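Local coordinates for protein TP_0956 (PDB 3U64), which probably serves as the tetratricopeptide-repeat-like, protein-binding T-component of a TRAP transporter, a lipoprotein of the syphilis spirochaete, at residues A[105-110]-A[163-168]; A[70-75]-A[114-119]. One frame throughout, in Å; residues are numbered along the deposited sequence.

Contacts 1 and 2 lie about 14 Å apart, centre to centre, on the same helix 96-124, which packs against helix 66-89 and helix 152-166. In contact 2 its residues 114-119 pack against helix 66-89; in contact 1 its residues 105-110 pack against the end of helix 152-166 and the turn after it. The partners are not confined to one contact each: Tyr110 of contact 1 also touches helix 66-89, and Ala117 of contact 2 touches helix 152-166. The centre of contact 1 is about 10 Å, and that of contact 2 about 13 Å, from the centre of the chain. A sulfate ion, probably from the crystallisation liquor, sits about 5 Å from the Tyr110 side chain.

Contact 1: residues A[105-110]-A[163-168]; sequences RARKLY and VAAFAL
Arg107 and Ala165 mark the closest backbone approach, their CA atoms 4.7 Å apart, where two helical segments running in roughly opposite directions meet and the second gives way to a turn. Tyr110 has the largest share of the contact. With CG beside its backbone N and anti to the carbonyl carbon (chi1 -75°), its ring is laid against Ala164 and Leu168. The methyl of Ala164 sits almost squarely over one face: CB is 3.5 Å from the ring centroid and 3° off the normal, a CH-pi contact. Near the ring plane, Leu168 CD1 meets the edge at Tyr110 CE2 from 3.8 Å. At the root of the same side chain, Tyr110 CB touches Ala165 CB. The phenol OH reaches beyond the two segments to a hydrogen bond with Gln85, which would anchor the ring at its far end.

Leu168 CD1 does double duty, since it also rests 3.8 Å from Ala106 CB. Arg107 contributes the aliphatic part of its chain: CG, anti to the backbone N (chi1 -172°), lies 3.7 Å from Ala165 O, and the chain then bends at chi3. Its NE makes a weak hydrogen bond to Thr169 OG1, and the Thr169 hydroxyl also hydrogen-bonds to Ala165 O. The two segments meet by van der Waals and CH-pi contact.

On other sides of segment 105-110, Ala106 and Tyr110 touch helix 66-89, while Arg105 forms a salt bridge with Asp40 of the second subunit. The small side chain of Ala164 lets the Tyr110 ring lie flat on the second helix, and Ala165 sits at the close backbone approach, a mode of antiparallel helix packing consistent with the all-helical, TPR-related fold of TRAP transporter T-components.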
# COMPACT_ATOMS: atom_id res chain seq x y z
N ARG A 105 2.36 -3.67 18.37
CA ARG A 105 2.59 -4.10 17.01
C ARG A 105 4.08 -4.02 16.63
O ARG A 105 4.63 -4.96 16.05
CB ARG A 105 1.73 -3.28 16.04
CG ARG A 105 1.73 -3.80 14.60
CD ARG A 105 0.93 -2.90 13.63
NE ARG A 105 1.25 -3.25 12.25
CZ ARG A 105 1.41 -2.39 11.25
NH1 ARG A 105 1.25 -1.09 11.44
NH2 ARG A 105 1.73 -2.85 10.05
N ALA A 106 4.73 -2.91 16.94
CA ALA A 106 6.17 -2.76 16.65
C ALA A 106 6.97 -3.81 17.41
O ALA A 106 7.88 -4.43 16.86
CB ALA A 106 6.64 -1.38 17.05
N ARG A 107 6.63 -4.00 18.67
CA ARG A 107 7.29 -4.98 19.51
C ARG A 107 7.28 -6.38 18.86
O ARG A 107 8.32 -7.03 18.77
CB ARG A 107 6.64 -5.01 20.89
CG ARG A 107 7.37 -5.86 21.90
CD ARG A 107 6.51 -6.10 23.13
NE ARG A 107 6.70 -7.45 23.63
CZ ARG A 107 6.04 -8.52 23.18
NH1 ARG A 107 5.12 -8.38 22.23
NH2 ARG A 107 6.29 -9.72 23.69
N LYS A 108 6.11 -6.80 18.37
CA LYS A 108 5.99 -8.11 17.71
C LYS A 108 6.80 -8.19 16.42
O LYS A 108 7.38 -9.22 16.11
CB LYS A 108 4.52 -8.46 17.45
CG LYS A 108 3.72 -8.75 18.73
CD LYS A 108 2.30 -9.19 18.41
CE LYS A 108 1.46 -9.33 19.67
NZ LYS A 108 0.94 -8.01 20.13
N LEU A 109 6.82 -7.09 15.67
CA LEU A 109 7.62 -7.02 14.45
C LEU A 109 9.14 -7.03 14.74
O LEU A 109 9.90 -7.69 14.03
CB LEU A 109 7.23 -5.79 13.62
CG LEU A 109 5.85 -5.84 12.93
CD1 LEU A 109 5.67 -4.68 12.00
CD2 LEU A 109 5.61 -7.13 12.15
N TYR A 110 9.58 -6.32 15.77
CA TYR A 110 10.99 -6.41 16.17
C TYR A 110 11.37 -7.87 16.43
O TYR A 110 12.41 -8.36 15.96
CB TYR A 110 11.26 -5.58 17.42
CG TYR A 110 11.32 -4.09 17.16
CD1 TYR A 110 11.98 -3.58 16.03
CD2 TYR A 110 10.70 -3.18 18.02
CE1 TYR A 110 12.04 -2.22 15.79
CE2 TYR A 110 10.76 -1.81 17.79
CZ TYR A 110 11.43 -1.33 16.68
OH TYR A 110 11.49 0.01 16.43
N VAL A 163 16.68 -5.79 21.73
CA VAL A 163 16.76 -4.55 22.49
C VAL A 163 15.65 -3.56 22.12
O VAL A 163 15.11 -2.87 22.98
CB VAL A 163 18.14 -3.86 22.30
CG1 VAL A 163 18.07 -2.41 22.69
CG2 VAL A 163 19.21 -4.59 23.11
N ALA A 164 15.30 -3.49 20.83
CA ALA A 164 14.22 -2.60 20.41
C ALA A 164 12.88 -3.14 20.94
O ALA A 164 12.00 -2.35 21.32
CB ALA A 164 14.19 -2.42 18.88
N ALA A 165 12.73 -4.47 21.00
CA ALA A 165 11.48 -5.02 21.55
C ALA A 165 11.38 -4.74 23.05
O ALA A 165 10.30 -4.43 23.56
CB ALA A 165 11.34 -6.53 21.26
N PHE A 166 12.51 -4.88 23.75
CA PHE A 166 12.57 -4.67 25.20
C PHE A 166 12.18 -3.24 25.57
O PHE A 166 11.49 -3.01 26.56
CB PHE A 166 13.97 -4.99 25.70
CG PHE A 166 14.20 -4.63 27.15
CD1 PHE A 166 13.47 -5.24 28.16
CD2 PHE A 166 15.18 -3.71 27.51
CE1 PHE A 166 13.69 -4.92 29.50
CE2 PHE A 166 15.41 -3.38 28.85
CZ PHE A 166 14.66 -3.99 29.84
N ALA A 167 12.64 -2.29 24.77
CA ALA A 167 12.33 -0.89 24.99
C ALA A 167 10.81 -0.60 24.99
O ALA A 167 10.37 0.44 25.48
CB ALA A 167 13.02 -0.04 23.93
N LEU A 168 10.02 -1.53 24.46
CA LEU A 168 8.58 -1.36 24.36
C LEU A 168 7.86 -2.39 25.24
O LEU A 168 6.63 -2.49 25.23
CB LEU A 168 8.12 -1.52 22.90
CG LEU A 168 8.70 -0.56 21.86
CD1 LEU A 168 8.17 -0.88 20.47
CD2 LEU A 168 8.40 0.89 22.25

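Contact 2: residues A[70-75]-A[114-119]; sequences LAVGRL and ARYALS
Tyr116 packs on Val72 and Gly73 where helices 66-89 and 96-124 pair, their local axes approaching to 7.2 Å and running nearly antiparallel at 161°. From its root outward, Tyr116 first sets CB against Gly73 CA (3.8 Å) and against Val72 CG1 (3.9 Å). Its CG lies beside its own backbone N and anti to the carbonyl carbon (chi1 -83°), which carries the ring along Val72. The ring then begins beside the same methyl, Tyr116 CG being 4.0 Å from Val72 CG1. Next along, Tyr116 CD2 nestles near both valine methyls, with Val72 CG2 4.1 Å away, and the ring crosses the valine obliquely. The tip lies beyond the segment pair, where OH is hydrogen-bonded to Glu56 and the ring meets His59 with the planes at about 65°.

Gly73, having no side chain, lets its CA come up to the backbone N of Ala117. One turn back, Leu70 CD1 touches Ala117 CB at 4.1 Å.

Around this antiparallel pair, helix 41-61 supplies Glu56 and His59 to Tyr116 and receives Leu75, while helix 152-166 packs on Ala117 through Val158 and helix 128-132 covers Leu118.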
# COMPACT_ATOMS: atom_id res chain seq x y z
N LEU A 70 19.07 -13.04 7.06
CA LEU A 70 19.47 -11.73 7.55
C LEU A 70 18.67 -10.61 6.89
O LEU A 70 18.16 -9.71 7.58
CB LEU A 70 20.97 -11.49 7.33
CG LEU A 70 21.53 -10.15 7.86
CD1 LEU A 70 21.02 -9.85 9.27
CD2 LEU A 70 23.08 -10.08 7.80
N ALA A 71 18.53 -10.67 5.57
CA ALA A 71 17.89 -9.58 4.85
C ALA A 71 16.49 -9.37 5.39
O ALA A 71 16.10 -8.26 5.73
CB ALA A 71 17.84 -9.85 3.35
N VAL A 72 15.71 -10.44 5.46
CA VAL A 72 14.32 -10.30 5.86
C VAL A 72 14.23 -9.85 7.32
O VAL A 72 13.39 -9.01 7.66
CB VAL A 72 13.48 -11.56 5.58
CG1 VAL A 72 13.94 -12.72 6.46
CG2 VAL A 72 11.99 -11.27 5.78
N GLY A 73 15.11 -10.36 8.17
CA GLY A 73 15.16 -9.92 9.57
C GLY A 73 15.40 -8.42 9.70
O GLY A 73 14.68 -7.73 10.40
N ARG A 74 16.43 -7.92 9.01
CA ARG A 74 16.78 -6.51 9.04
C ARG A 74 15.61 -5.66 8.56
O ARG A 74 15.29 -4.61 9.14
CB ARG A 74 18.04 -6.26 8.17
CG ARG A 74 18.26 -4.80 7.73
CD ARG A 74 19.53 -4.64 6.88
NE ARG A 74 19.65 -5.68 5.87
CZ ARG A 74 20.80 -6.28 5.53
NH1 ARG A 74 21.93 -5.93 6.12
NH2 ARG A 74 20.81 -7.22 4.60
N LEU A 75 14.96 -6.12 7.50
CA LEU A 75 13.84 -5.41 6.90
C LEU A 75 12.68 -5.21 7.87
O LEU A 75 12.12 -4.11 7.97
CB LEU A 75 13.36 -6.19 5.69
CG LEU A 75 13.09 -5.36 4.45
CD1 LEU A 75 14.12 -4.25 4.32
CD2 LEU A 75 13.11 -6.28 3.25
N ALA A 114 13.99 -10.12 14.66
CA ALA A 114 15.16 -10.67 15.36
C ALA A 114 15.26 -12.18 15.17
O ALA A 114 16.36 -12.71 15.02
CB ALA A 114 15.14 -10.34 16.83
N ARG A 115 14.12 -12.86 15.18
CA ARG A 115 14.07 -14.31 15.07
C ARG A 115 14.42 -14.79 13.66
O ARG A 115 15.02 -15.85 13.48
CB ARG A 115 12.70 -14.84 15.48
CG ARG A 115 12.40 -14.64 16.95
CD ARG A 115 11.02 -15.16 17.37
NE ARG A 115 10.60 -14.51 18.60
CZ ARG A 115 9.58 -14.90 19.35
NH1 ARG A 115 8.87 -15.97 19.01
NH2 ARG A 115 9.27 -14.23 20.46
N TYR A 116 14.00 -14.02 12.65
CA TYR A 116 14.40 -14.30 11.28
C TYR A 116 15.92 -14.19 11.12
O TYR A 116 16.55 -15.06 10.52
CB TYR A 116 13.70 -13.34 10.31
CG TYR A 116 12.31 -13.78 9.92
CD1 TYR A 116 11.96 -15.12 9.89
CD2 TYR A 116 11.36 -12.85 9.56
CE1 TYR A 116 10.67 -15.52 9.53
CE2 TYR A 116 10.08 -13.23 9.19
CZ TYR A 116 9.74 -14.56 9.17
OH TYR A 116 8.47 -14.91 8.80
N ALA A 117 16.53 -13.14 11.68
CA ALA A 117 17.98 -12.95 11.55
C ALA A 117 18.73 -14.02 12.33
O ALA A 117 19.77 -14.53 11.89
CB ALA A 117 18.41 -11.54 11.99
N LEU A 118 18.17 -14.37 13.48
CA LEU A 118 18.77 -15.40 14.32
C LEU A 118 18.86 -16.74 13.56
O LEU A 118 19.73 -17.57 13.86
CB LEU A 118 17.93 -15.57 15.59
CG LEU A 118 18.33 -16.64 16.59
CD1 LEU A 118 19.76 -16.40 17.11
CD2 LEU A 118 17.32 -16.68 17.74
N SER A 119 18.00 -16.96 12.57
CA SER A 119 18.08 -18.24 11.86
C SER A 119 19.32 -18.31 10.96
O SER A 119 19.77 -19.39 10.61
CB SER A 119 16.79 -18.61 11.12
OG SER A 119 16.46 -17.65 10.14